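Local coordinates for protein imidazoleglycerol-phosphate dehydratase (Pyrococcus furiosus, PDB 5DNL) that catalyses the dehydration of imidazoleglycerol phosphate to 3-(imidazol-4-yl)-2-oxopropyl phosphate, the sixth step of histidine biosynthesis, at residues V105-A110 / F114-L119; F74-N79 / S96-A101; T32-A35 / D41-I44; F36-D41 / E64-N69. All coordinates share one frame; numbering follows the deposited sequence.

Interaction 2 differs in kind from the rest: it is a buried, polar pair of arginines gripping the inhibitor's phosphonate. The other three are mainly apolar. Interactions 3 and 4 both use helix 25-38, meet at Asp41 and touch each other through Phe34 and Leu66; interaction 3 is wholly buried against strand 42-48, while interaction 4 grades from a buried leucine pair on helix 51-69 to a weak polar contact at the surface. Interaction 1, partly buried, lies about 25 Å from interaction 4, centre to centre, and sets the loop after strand 100-104 against the start of helix 116-130. Phe74 packs on Arg67, so interactions 2 and 4 also touch.

Interaction 1 (V105-A110 / F114-L119); sequences VNIKDA and FAVSLL
Val116, in the first turn of helix 116-130, points its CB toward the loop 105-110 and receives two of its side chains. From CB the side chain forks: CG1 stands anti to the backbone N (chi1 173°), which leaves CG2, beside that N, to do the touching. CG2 meets Ile107 CD1 at 3.8 Å and, almost as near, Val105 CG2 at 3.9 Å. The two approaches differ. Val105 and Val116 come tip to tip, methyl against methyl, whereas Ile107 slides past Val116 in the opposite direction and reaches it with the end of its extended chain. The other branch of Val105 looks one helical turn further on, where its CG1 lies 4.4 Å from Leu119 CD2, a looser contact. Val116 and Leu119 can both face the loop because they stand three residues apart on the helix, whose first turn is closed by the bond from Leu119 N to Ala115 O (3.0 Å), with Ala115 at the N-cap. No hydrogen bond crosses the contact, so it rests on methyl packing. Helix 144-162 lines the same apolar layer, with Ile147 against Val105, Ala144 against Ile107 and Phe152 against Leu119. Beyond, Asp109 makes a salt bridge to Lys120 of a neighbouring subunit; the loop that leaves strand 100-104 thus lies between the packing of its own chain and a subunit interface.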
loop_
_atom_site.group_PDB
_atom_site.type_symbol
_atom_site.label_atom_id
_atom_site.label_comp_id
_atom_site.label_asym_id
_atom_site.label_seq_id
_atom_site.Cartn_x
_atom_site.Cartn_y
_atom_site.Cartn_z
ATOM N N VAL A 105 -25.297 15.289 5.469
ATOM C CA VAL A 105 -26.026 14.037 5.636
ATOM C C VAL A 105 -25.366 12.931 4.830
ATOM O O VAL A 105 -24.516 13.190 3.948
ATOM C CB VAL A 105 -27.522 14.187 5.254
ATOM C CG1 VAL A 105 -28.179 15.226 6.134
ATOM C CG2 VAL A 105 -27.717 14.565 3.792
ATOM N N ASN A 106 -25.751 11.703 5.144
ATOM C CA ASN A 106 -25.163 10.516 4.528
ATOM C C ASN A 106 -26.257 9.480 4.418
ATOM O O ASN A 106 -26.510 8.712 5.351
ATOM C CB ASN A 106 -23.976 9.991 5.344
ATOM C CG ASN A 106 -23.267 8.831 4.663
ATOM O OD1 ASN A 106 -23.606 8.441 3.556
ATOM N ND2 ASN A 106 -22.262 8.287 5.332
ATOM N N ILE A 107 -26.963 9.537 3.300
ATOM C CA ILE A 107 -28.083 8.646 3.056
ATOM C C ILE A 107 -27.583 7.356 2.433
ATOM O O ILE A 107 -27.007 7.387 1.334
ATOM C CB ILE A 107 -29.098 9.309 2.126
ATOM C CG1 ILE A 107 -29.713 10.553 2.784
ATOM C CG2 ILE A 107 -30.186 8.321 1.741
ATOM C CD1 ILE A 107 -30.642 11.340 1.891
ATOM N N LYS A 108 -27.793 6.241 3.122
ATOM C CA LYS A 108 -27.389 4.913 2.638
ATOM C C LYS A 108 -28.534 4.277 1.863
ATOM O O LYS A 108 -28.320 3.740 0.800
ATOM C CB LYS A 108 -26.946 4.010 3.777
ATOM C CG LYS A 108 -26.501 2.614 3.328
ATOM C CD LYS A 108 -25.926 1.791 4.465
ATOM C CE LYS A 108 -25.416 0.441 3.977
ATOM N NZ LYS A 108 -25.130 -0.476 5.114
ATOM N N ASP A 109 -29.742 4.320 2.419
ATOM C CA ASP A 109 -30.914 3.718 1.785
ATOM C C ASP A 109 -31.798 4.837 1.216
ATOM O O ASP A 109 -32.561 5.505 1.939
ATOM C CB ASP A 109 -31.696 2.858 2.775
ATOM C CG ASP A 109 -30.830 1.797 3.500
ATOM O OD1 ASP A 109 -29.865 1.272 2.918
ATOM O OD2 ASP A 109 -31.158 1.487 4.667
ATOM N N ALA A 110 -31.659 5.084 -0.077
ATOM C CA ALA A 110 -32.365 6.166 -0.736
ATOM C C ALA A 110 -33.854 5.880 -0.821
ATOM O O ALA A 110 -34.290 4.722 -0.783
ATOM C CB ALA A 110 -31.792 6.382 -2.128
ATOM N N PHE A 114 -37.113 11.909 -1.957
ATOM C CA PHE A 114 -36.198 12.469 -0.982
ATOM C C PHE A 114 -34.858 12.598 -1.681
ATOM O O PHE A 114 -34.317 11.631 -2.214
ATOM C CB PHE A 114 -36.086 11.579 0.256
ATOM C CG PHE A 114 -37.315 11.614 1.130
ATOM C CD1 PHE A 114 -38.374 10.740 0.917
ATOM C CD2 PHE A 114 -37.410 12.524 2.173
ATOM C CE1 PHE A 114 -39.498 10.771 1.729
ATOM C CE2 PHE A 114 -38.532 12.569 2.979
ATOM C CZ PHE A 114 -39.574 11.706 2.748
ATOM N N ALA A 115 -34.358 13.810 -1.730
ATOM C CA ALA A 115 -33.086 14.071 -2.376
ATOM C C ALA A 115 -32.296 15.095 -1.606
ATOM O O ALA A 115 -32.848 16.112 -1.147
ATOM C CB ALA A 115 -33.321 14.565 -3.790
ATOM N N VAL A 116 -30.995 14.862 -1.496
ATOM C CA VAL A 116 -30.104 15.806 -0.844
ATOM C C VAL A 116 -30.158 17.160 -1.564
ATOM O O VAL A 116 -30.138 18.216 -0.895
ATOM C CB VAL A 116 -28.653 15.252 -0.791
ATOM C CG1 VAL A 116 -27.683 16.298 -0.259
ATOM C CG2 VAL A 116 -28.612 13.981 0.063
ATOM N N SER A 117 -30.203 17.168 -2.895
ATOM C CA SER A 117 -30.329 18.432 -3.658
ATOM C C SER A 117 -31.470 19.293 -3.136
ATOM O O SER A 117 -31.309 20.485 -2.875
ATOM C CB SER A 117 -30.560 18.174 -5.155
ATOM O OG SER A 117 -31.044 19.371 -5.836
ATOM N N LEU A 118 -32.623 18.677 -2.960
ATOM C CA LEU A 118 -33.827 19.405 -2.568
ATOM C C LEU A 118 -33.746 19.842 -1.111
ATOM O O LEU A 118 -34.116 20.983 -0.778
ATOM C CB LEU A 118 -35.066 18.563 -2.819
ATOM C CG LEU A 118 -35.334 18.182 -4.274
ATOM C CD1 LEU A 118 -36.584 17.313 -4.383
ATOM C CD2 LEU A 118 -35.464 19.387 -5.187
ATOM N N LEU A 119 -33.240 18.972 -0.238
ATOM C CA LEU A 119 -33.029 19.359 1.161
ATOM C C LEU A 119 -32.111 20.551 1.274
ATOM O O LEU A 119 -32.422 21.544 1.940
ATOM C CB LEU A 119 -32.490 18.204 1.992
ATOM C CG LEU A 119 -32.084 18.561 3.417
ATOM C CD1 LEU A 119 -33.281 18.993 4.253
ATOM C CD2 LEU A 119 -31.397 17.359 4.051
#

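Interaction 2 (F74-N79 / S96-A101); sequences FTRFGN and SNRPYA. With 5DL ([(2S)-2-hydroxy-3-(1H-1,2,4-triazol-1-yl)propyl]phosphonic acid), chain I.
Arg76 and Arg98 converge on the phosphonate of the bound inhibitor, their guanidinium planes turned 70° apart, and share its oxygen O12. The chain of Arg76 is extended from CG to NE and presents its edge to the phosphonate: NH1 bonds O11 at 2.8 Å, and NH2 bonds O12 at 3.0 Å in a nearly straight line (172°). Arg98, bent at chi3 (-70°), bonds O10 through NH1 at 2.8 Å and O12 through NH2 at 3.1 Å, while the triazole carbon C3 lies over one face of its guanidinium. Arg76 NH2 and Arg98 NH2 stand 3.6 Å apart, as expected of arginines gathered round one anion. This is the phosphonate end of the inhibitor pocket, with Ser171 and Lys173, and with Lys153 of a neighbouring subunit, also hydrogen-bonded to the inhibitor. Asp94 holds Arg76 NE in a salt bridge, and Phe77 CZ lies over one face of the Arg76 guanidinium, toward its rim. Replacing Arg76 with a leucine would probably cost O11 and O12 one donor each and leave Asp94 without its mate. Ser96 packs its CB 4.1 Å from Arg76 NH2; its OG accepts from Arg98 N at 3.0 Å, an ST turn that fixes the backbone from which Arg98 reaches out, and is hydrogen-bonded to Thr133 OG1 as well.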
loop_
_atom_site.group_PDB
_atom_site.type_symbol
_atom_site.label_atom_id
_atom_site.label_comp_id
_atom_site.label_asym_id
_atom_site.label_seq_id
_atom_site.Cartn_x
_atom_site.Cartn_y
_atom_site.Cartn_z
ATOM N N PHE A 74 -35.056 39.014 19.992
ATOM C CA PHE A 74 -35.338 37.583 19.893
ATOM C C PHE A 74 -34.143 36.777 20.390
ATOM O O PHE A 74 -33.012 37.274 20.417
ATOM C CB PHE A 74 -35.717 37.188 18.459
ATOM C CG PHE A 74 -34.764 37.690 17.429
ATOM C CD1 PHE A 74 -33.652 36.948 17.062
ATOM C CD2 PHE A 74 -34.955 38.927 16.820
ATOM C CE1 PHE A 74 -32.765 37.431 16.125
ATOM C CE2 PHE A 74 -34.071 39.409 15.871
ATOM C CZ PHE A 74 -32.959 38.656 15.529
ATOM N N THR A 75 -34.425 35.527 20.764
ATOM C CA THR A 75 -33.492 34.645 21.458
ATOM C C THR A 75 -32.270 34.293 20.575
ATOM O O THR A 75 -31.175 34.082 21.105
ATOM C CB THR A 75 -34.258 33.395 21.937
ATOM O OG1 THR A 75 -35.210 33.801 22.958
ATOM C CG2 THR A 75 -33.353 32.328 22.529
ATOM N N ARG A 76 -32.473 34.263 19.256
ATOM C CA ARG A 76 -31.412 34.193 18.210
ATOM C C ARG A 76 -30.895 32.759 17.981
ATOM O O ARG A 76 -30.782 32.328 16.839
ATOM C CB ARG A 76 -30.237 35.146 18.486
ATOM C CG ARG A 76 -29.127 35.060 17.457
ATOM C CD ARG A 76 -27.990 35.998 17.785
ATOM N NE ARG A 76 -26.862 35.695 16.901
ATOM C CZ ARG A 76 -25.630 36.195 17.018
ATOM N NH1 ARG A 76 -25.326 37.109 17.950
ATOM N NH2 ARG A 76 -24.703 35.805 16.159
ATOM N N PHE A 77 -30.549 32.075 19.059
ATOM C CA PHE A 77 -29.986 30.736 19.009
ATOM C C PHE A 77 -31.004 29.669 19.348
ATOM O O PHE A 77 -31.777 29.831 20.294
ATOM C CB PHE A 77 -28.823 30.646 19.965
ATOM C CG PHE A 77 -27.683 31.547 19.610
ATOM C CD1 PHE A 77 -26.754 31.141 18.672
ATOM C CD2 PHE A 77 -27.537 32.801 20.199
ATOM C CE1 PHE A 77 -25.699 31.962 18.317
ATOM C CE2 PHE A 77 -26.481 33.626 19.835
ATOM C CZ PHE A 77 -25.554 33.197 18.903
ATOM N N GLY A 78 -30.987 28.557 18.622
ATOM C CA GLY A 78 -31.757 27.399 18.963
ATOM C C GLY A 78 -31.156 26.155 18.350
ATOM O O GLY A 78 -30.637 26.202 17.240
ATOM N N ASN A 79 -31.183 25.063 19.109
ATOM C CA ASN A 79 -30.684 23.765 18.660
ATOM C C ASN A 79 -31.714 22.682 18.849
ATOM O O ASN A 79 -32.613 22.803 19.688
ATOM C CB ASN A 79 -29.441 23.340 19.421
ATOM C CG ASN A 79 -28.304 24.332 19.322
ATOM O OD1 ASN A 79 -27.895 24.729 18.217
ATOM N ND2 ASN A 79 -27.761 24.710 20.462
ATOM N N SER A 96 -28.522 35.162 12.704
ATOM C CA SER A 96 -27.320 35.981 12.791
ATOM C C SER A 96 -27.278 37.167 11.830
ATOM O O SER A 96 -26.376 37.992 11.939
ATOM C CB SER A 96 -26.145 35.094 12.381
ATOM O OG SER A 96 -26.397 34.560 11.082
ATOM N N ASN A 97 -28.205 37.217 10.864
ATOM C CA ASN A 97 -28.110 38.105 9.723
ATOM C C ASN A 97 -26.871 37.832 8.838
ATOM O O ASN A 97 -26.400 38.699 8.105
ATOM C CB ASN A 97 -28.161 39.572 10.160
ATOM C CG ASN A 97 -28.601 40.496 9.049
ATOM O OD1 ASN A 97 -29.352 40.114 8.153
ATOM N ND2 ASN A 97 -28.085 41.714 9.068
ATOM N N ARG A 98 -26.371 36.598 8.887
ATOM C CA ARG A 98 -25.234 36.168 8.082
ATOM C C ARG A 98 -25.636 34.889 7.346
ATOM O O ARG A 98 -25.391 33.788 7.845
ATOM C CB ARG A 98 -23.980 35.910 8.932
ATOM C CG ARG A 98 -23.378 37.148 9.562
ATOM C CD ARG A 98 -22.034 36.838 10.207
ATOM N NE ARG A 98 -22.132 36.011 11.396
ATOM C CZ ARG A 98 -22.074 36.444 12.662
ATOM N NH1 ARG A 98 -21.890 37.729 12.956
ATOM N NH2 ARG A 98 -22.164 35.579 13.652
ATOM N N PRO A 99 -26.304 34.999 6.182
ATOM C CA PRO A 99 -26.797 33.762 5.553
ATOM C C PRO A 99 -25.700 32.729 5.312
ATOM O O PRO A 99 -24.639 33.048 4.754
ATOM C CB PRO A 99 -27.385 34.228 4.225
ATOM C CG PRO A 99 -27.775 35.639 4.508
ATOM C CD PRO A 99 -26.761 36.190 5.450
ATOM N N TYR A 100 -25.979 31.510 5.755
ATOM C CA TYR A 100 -25.053 30.389 5.634
ATOM C C TYR A 100 -25.812 29.105 5.907
ATOM O O TYR A 100 -26.572 29.047 6.864
ATOM C CB TYR A 100 -23.949 30.479 6.676
ATOM C CG TYR A 100 -22.945 29.359 6.634
ATOM C CD1 TYR A 100 -21.933 29.350 5.691
ATOM C CD2 TYR A 100 -23.014 28.310 7.533
ATOM C CE1 TYR A 100 -21.012 28.305 5.636
ATOM C CE2 TYR A 100 -22.078 27.283 7.505
ATOM C CZ TYR A 100 -21.094 27.295 6.554
ATOM O OH TYR A 100 -20.177 26.254 6.522
ATOM N N ALA A 101 -25.527 28.064 5.133
ATOM C CA ALA A 101 -26.046 26.735 5.415
ATOM C C ALA A 101 -24.929 25.735 5.224
ATOM O O ALA A 101 -24.128 25.850 4.301
ATOM C CB ALA A 101 -27.201 26.393 4.510
HETATM N N1 5DL I . -16.585 37.442 14.988
HETATM C C3 5DL I . -18.192 36.915 13.482
HETATM N N2 5DL I . -17.918 37.230 14.741
HETATM C C8 5DL I . -20.253 38.634 17.424
HETATM C C7 5DL I . -19.123 38.697 16.382
HETATM C C6 5DL I . -18.923 37.334 15.786
HETATM C C5 5DL I . -16.037 37.238 13.773
HETATM O O10 5DL I . -22.107 38.934 15.504
HETATM P P9 5DL I . -21.893 38.188 16.780
HETATM O O11 5DL I . -22.903 38.575 17.849
HETATM O O12 5DL I . -21.901 36.679 16.563
HETATM O O13 5DL I . -17.908 39.134 17.003
HETATM N N4 5DL I . -16.998 36.922 12.869
#

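Interaction 3 (T32-A35 / D41-I44)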
loop_
_atom_site.group_PDB
_atom_site.type_symbol
_atom_site.label_atom_id
_atom_site.label_comp_id
_atom_site.label_asym_id
_atom_site.label_seq_id
_atom_site.Cartn_x
_atom_site.Cartn_y
_atom_site.Cartn_z
ATOM N N THR A 32 -45.293 19.961 7.148
ATOM C CA THR A 32 -46.201 19.626 8.256
ATOM C C THR A 32 -45.395 19.323 9.511
ATOM O O THR A 32 -45.690 19.833 10.597
ATOM C CB THR A 32 -47.132 18.474 7.863
ATOM O OG1 THR A 32 -47.946 18.887 6.760
ATOM C CG2 THR A 32 -48.046 18.063 9.013
ATOM N N ALA A 33 -44.316 18.553 9.355
ATOM C CA ALA A 33 -43.395 18.277 10.463
ATOM C C ALA A 33 -42.771 19.576 10.975
ATOM O O ALA A 33 -42.784 19.856 12.160
ATOM C CB ALA A 33 -42.309 17.306 10.013
ATOM N N PHE A 34 -42.243 20.390 10.068
ATOM C CA PHE A 34 -41.615 21.631 10.453
ATOM C C PHE A 34 -42.571 22.493 11.295
ATOM O O PHE A 34 -42.208 22.962 12.370
ATOM C CB PHE A 34 -41.151 22.425 9.227
ATOM C CG PHE A 34 -40.619 23.767 9.578
ATOM C CD1 PHE A 34 -39.345 23.892 10.070
ATOM C CD2 PHE A 34 -41.432 24.897 9.533
ATOM C CE1 PHE A 34 -38.871 25.130 10.470
ATOM C CE2 PHE A 34 -40.951 26.132 9.908
ATOM C CZ PHE A 34 -39.670 26.252 10.373
ATOM N N ALA A 35 -43.789 22.690 10.805
ATOM C CA ALA A 35 -44.732 23.570 11.503
ATOM C C ALA A 35 -45.131 22.992 12.850
ATOM O O ALA A 35 -45.268 23.732 13.819
ATOM C CB ALA A 35 -45.955 23.809 10.645
ATOM N N ASP A 41 -49.348 27.210 13.799
ATOM C CA ASP A 41 -50.190 26.969 12.647
ATOM C C ASP A 41 -49.628 27.769 11.485
ATOM O O ASP A 41 -49.122 28.885 11.670
ATOM C CB ASP A 41 -51.634 27.444 12.904
ATOM C CG ASP A 41 -52.374 26.583 13.915
ATOM O OD1 ASP A 41 -52.401 25.345 13.752
ATOM O OD2 ASP A 41 -52.952 27.156 14.862
ATOM N N MET A 42 -49.701 27.203 10.289
ATOM C CA MET A 42 -49.446 27.993 9.098
ATOM C C MET A 42 -50.207 27.482 7.886
ATOM O O MET A 42 -50.566 26.308 7.790
ATOM C CB MET A 42 -47.938 28.118 8.812
ATOM C CG MET A 42 -47.180 26.816 8.702
ATOM S SD MET A 42 -45.385 27.095 8.520
ATOM C CE MET A 42 -44.846 27.501 10.169
ATOM N N ARG A 43 -50.462 28.412 6.973
ATOM C CA ARG A 43 -51.094 28.117 5.715
ATOM C C ARG A 43 -50.028 28.286 4.657
ATOM O O ARG A 43 -49.383 29.307 4.613
ATOM C CB ARG A 43 -52.236 29.099 5.456
ATOM C CG ARG A 43 -52.922 28.909 4.106
ATOM C CD ARG A 43 -54.207 29.719 4.025
ATOM N NE ARG A 43 -54.838 29.606 2.710
ATOM C CZ ARG A 43 -54.503 30.302 1.618
ATOM N NH1 ARG A 43 -53.519 31.205 1.632
ATOM N NH2 ARG A 43 -55.169 30.090 0.485
ATOM N N ILE A 44 -49.833 27.260 3.835
ATOM C CA ILE A 44 -48.846 27.310 2.765
ATOM C C ILE A 44 -49.499 26.782 1.504
ATOM O O ILE A 44 -50.049 25.685 1.497
ATOM C CB ILE A 44 -47.576 26.484 3.108
ATOM C CG1 ILE A 44 -46.909 27.010 4.381
ATOM C CG2 ILE A 44 -46.596 26.523 1.930
ATOM C CD1 ILE A 44 -45.698 26.216 4.835
#
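The Phe34 ring meets Met42 at its edge, the methyl CE lying near the ring plane, 4.1 Å from CE2, and the two side chains cross at about a right angle. Leu62 of helix 51-69 and Leu155 and Leu159 of helix 144-162 also touch Phe34, which places it at the meeting of three helices. The contact belongs to a beta-alpha-beta unit: strand 20-21, helix 25-38 and strand 42-48, the two strands parallel neighbours in one sheet with the helix packed against it. Met42, at the start of the second strand, directs its side chain toward the helix. Its CG takes the crowded position between backbone N and carbonyl carbon (chi1 55°), the chain then runs straight to SD, and a bend at chi3 (77°) sets the methyl beside Ala35 and at the edge of Phe34. No hydrogen bond joins the segments, so sheet and helix are held here by apolar packing alone. Next along the strand on the same side of the sheet, Ile44 is packed on Ile58 of helix 51-69. An alanine in place of Met42, lacking CG, SD and CE, would probably open a gap beside Ala35 and leave the Phe34 edge without its methyl partner. The curl of the methionine wraps one small side chain: Ala35 CB lies 3.8 Å from Met42 CG, 4.0 Å from Met42 SD and 3.9 Å from Met42 CE.

Interaction 4 (F36-D41 / E64-N69); sequences FYLGKD and EALREN
Leu38 holds CG anti to its backbone N (chi1 -180°) and Leu66 holds CG beside its own (chi1 -70°), and these settings swing the two CD2 methyls to meet at 4.1 Å. The side chains slide past each other in opposite directions, and one branch of each makes the contact between the last turn of helix 25-38 and helix 51-69. The nearest CA atoms of segments 36-41 and 64-69, those of Leu38 and Leu66, are 10.7 Å apart. Two long apolar side chains span that gap. Leu159 of helix 144-162 backs Leu38, while Leu126 and Leu130 of helix 116-130 and Ile14 of strand 8-14 back Leu66. Just past the helix end, Gly39 takes a positive phi (88°), and a side chain there would run into the carbonyl O of Leu38. The turn brings Lys40 round toward helix 51-69. Fully extended beyond CG, its side chain also touching Ile14 of strand 8-14, Lys40 carries NZ to Asn69, which comes from the opposite direction; NZ donates a weak hydrogen bond to Asn69 OD1 at 3.4 Å. The chemistry thus changes from the inside outward: buried methyls join the helices in the core, and at the rim a long bond to a neutral amide oxygen probably fixes the lysine end only loosely.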
loop_
_atom_site.group_PDB
_atom_site.type_symbol
_atom_site.label_atom_id
_atom_site.label_comp_id
_atom_site.label_asym_id
_atom_site.label_seq_id
_atom_site.Cartn_x
_atom_site.Cartn_y
_atom_site.Cartn_z
ATOM N N PHE A 36 -45.307 21.668 12.905
ATOM C CA PHE A 36 -45.733 21.011 14.151
ATOM C C PHE A 36 -44.689 21.215 15.252
ATOM O O PHE A 36 -45.016 21.559 16.387
ATOM C CB PHE A 36 -45.963 19.523 13.909
ATOM C CG PHE A 36 -46.598 18.798 15.073
ATOM C CD1 PHE A 36 -47.976 18.779 15.224
ATOM C CD2 PHE A 36 -45.810 18.123 15.987
ATOM C CE1 PHE A 36 -48.544 18.081 16.270
ATOM C CE2 PHE A 36 -46.371 17.437 17.048
ATOM C CZ PHE A 36 -47.745 17.416 17.183
ATOM N N TYR A 37 -43.412 21.013 14.915
ATOM C CA TYR A 37 -42.351 21.145 15.877
ATOM C C TYR A 37 -41.964 22.603 16.171
ATOM O O TYR A 37 -41.468 22.898 17.268
ATOM C CB TYR A 37 -41.157 20.259 15.488
ATOM C CG TYR A 37 -41.533 18.798 15.669
ATOM C CD1 TYR A 37 -41.434 18.197 16.917
ATOM C CD2 TYR A 37 -42.085 18.059 14.650
ATOM C CE1 TYR A 37 -41.830 16.874 17.119
ATOM C CE2 TYR A 37 -42.497 16.748 14.837
ATOM C CZ TYR A 37 -42.353 16.149 16.054
ATOM O OH TYR A 37 -42.749 14.837 16.212
ATOM N N LEU A 38 -42.215 23.509 15.229
ATOM C CA LEU A 38 -42.134 24.966 15.496
ATOM C C LEU A 38 -43.183 25.403 16.533
ATOM O O LEU A 38 -42.944 26.319 17.329
ATOM C CB LEU A 38 -42.312 25.760 14.207
ATOM C CG LEU A 38 -42.255 27.292 14.300
ATOM C CD1 LEU A 38 -40.862 27.749 14.696
ATOM C CD2 LEU A 38 -42.658 27.914 12.992
ATOM N N GLY A 39 -44.328 24.742 16.492
ATOM C CA GLY A 39 -45.421 25.035 17.417
ATOM C C GLY A 39 -46.339 26.124 16.923
ATOM O O GLY A 39 -46.958 26.811 17.730
ATOM N N LYS A 40 -46.440 26.282 15.609
ATOM C CA LYS A 40 -47.265 27.321 15.007
ATOM C C LYS A 40 -48.100 26.747 13.884
ATOM O O LYS A 40 -47.648 25.884 13.136
ATOM C CB LYS A 40 -46.388 28.479 14.518
ATOM C CG LYS A 40 -45.846 29.289 15.676
ATOM C CD LYS A 40 -45.070 30.522 15.258
ATOM C CE LYS A 40 -44.777 31.392 16.475
ATOM N NZ LYS A 40 -43.588 32.274 16.291
ATOM N N ASP A 41 -49.348 27.210 13.799
ATOM C CA ASP A 41 -50.190 26.969 12.647
ATOM C C ASP A 41 -49.628 27.769 11.485
ATOM O O ASP A 41 -49.122 28.885 11.670
ATOM C CB ASP A 41 -51.634 27.444 12.904
ATOM C CG ASP A 41 -52.374 26.583 13.915
ATOM O OD1 ASP A 41 -52.401 25.345 13.752
ATOM O OD2 ASP A 41 -52.952 27.156 14.862
ATOM N N GLU A 64 -38.507 34.387 4.911
ATOM C CA GLU A 64 -38.971 35.776 4.921
ATOM C C GLU A 64 -40.154 35.923 5.865
ATOM O O GLU A 64 -40.241 36.910 6.606
ATOM C CB GLU A 64 -39.379 36.199 3.522
ATOM C CG GLU A 64 -38.215 36.356 2.556
ATOM C CD GLU A 64 -38.683 36.705 1.146
ATOM O OE1 GLU A 64 -39.878 36.529 0.798
ATOM O OE2 GLU A 64 -37.842 37.142 0.358
ATOM N N ALA A 65 -41.035 34.930 5.873
ATOM C CA ALA A 65 -42.221 34.956 6.754
ATOM C C ALA A 65 -41.801 34.875 8.203
ATOM O O ALA A 65 -42.309 35.623 9.057
ATOM C CB ALA A 65 -43.206 33.867 6.409
ATOM N N LEU A 66 -40.845 34.001 8.514
ATOM C CA LEU A 66 -40.330 33.916 9.872
ATOM C C LEU A 66 -39.647 35.214 10.299
ATOM O O LEU A 66 -39.797 35.642 11.428
ATOM C CB LEU A 66 -39.354 32.745 10.017
ATOM C CG LEU A 66 -40.011 31.375 9.939
ATOM C CD1 LEU A 66 -38.978 30.315 9.570
ATOM C CD2 LEU A 66 -40.669 31.000 11.263
ATOM N N ARG A 67 -38.888 35.815 9.401
ATOM C CA ARG A 67 -38.205 37.063 9.682
ATOM C C ARG A 67 -39.212 38.189 9.983
ATOM O O ARG A 67 -39.050 38.899 10.975
ATOM C CB ARG A 67 -37.261 37.429 8.535
ATOM C CG ARG A 67 -36.674 38.829 8.581
ATOM C CD ARG A 67 -35.886 39.121 9.822
ATOM N NE ARG A 67 -34.621 38.386 9.846
ATOM C CZ ARG A 67 -33.608 38.648 10.664
ATOM N NH1 ARG A 67 -32.487 37.943 10.566
ATOM N NH2 ARG A 67 -33.700 39.594 11.595
ATOM N N GLU A 68 -40.248 38.293 9.159
ATOM C CA GLU A 68 -41.309 39.290 9.373
ATOM C C GLU A 68 -41.984 39.095 10.725
ATOM O O GLU A 68 -42.319 40.085 11.365
ATOM C CB GLU A 68 -42.322 39.205 8.242
ATOM C CG GLU A 68 -43.455 40.221 8.308
ATOM C CD GLU A 68 -44.441 40.017 7.186
ATOM O OE1 GLU A 68 -45.039 38.929 7.112
ATOM O OE2 GLU A 68 -44.611 40.937 6.371
ATOM N N ASN A 69 -42.132 37.850 11.169
ATOM C CA ASN A 69 -42.824 37.507 12.414
ATOM C C ASN A 69 -41.956 37.688 13.674
ATOM O O ASN A 69 -42.489 37.605 14.788
ATOM C CB ASN A 69 -43.330 36.059 12.294
ATOM C CG ASN A 69 -44.394 35.697 13.304
ATOM O OD1 ASN A 69 -44.194 34.802 14.128
ATOM N ND2 ASN A 69 -45.540 36.362 13.229
#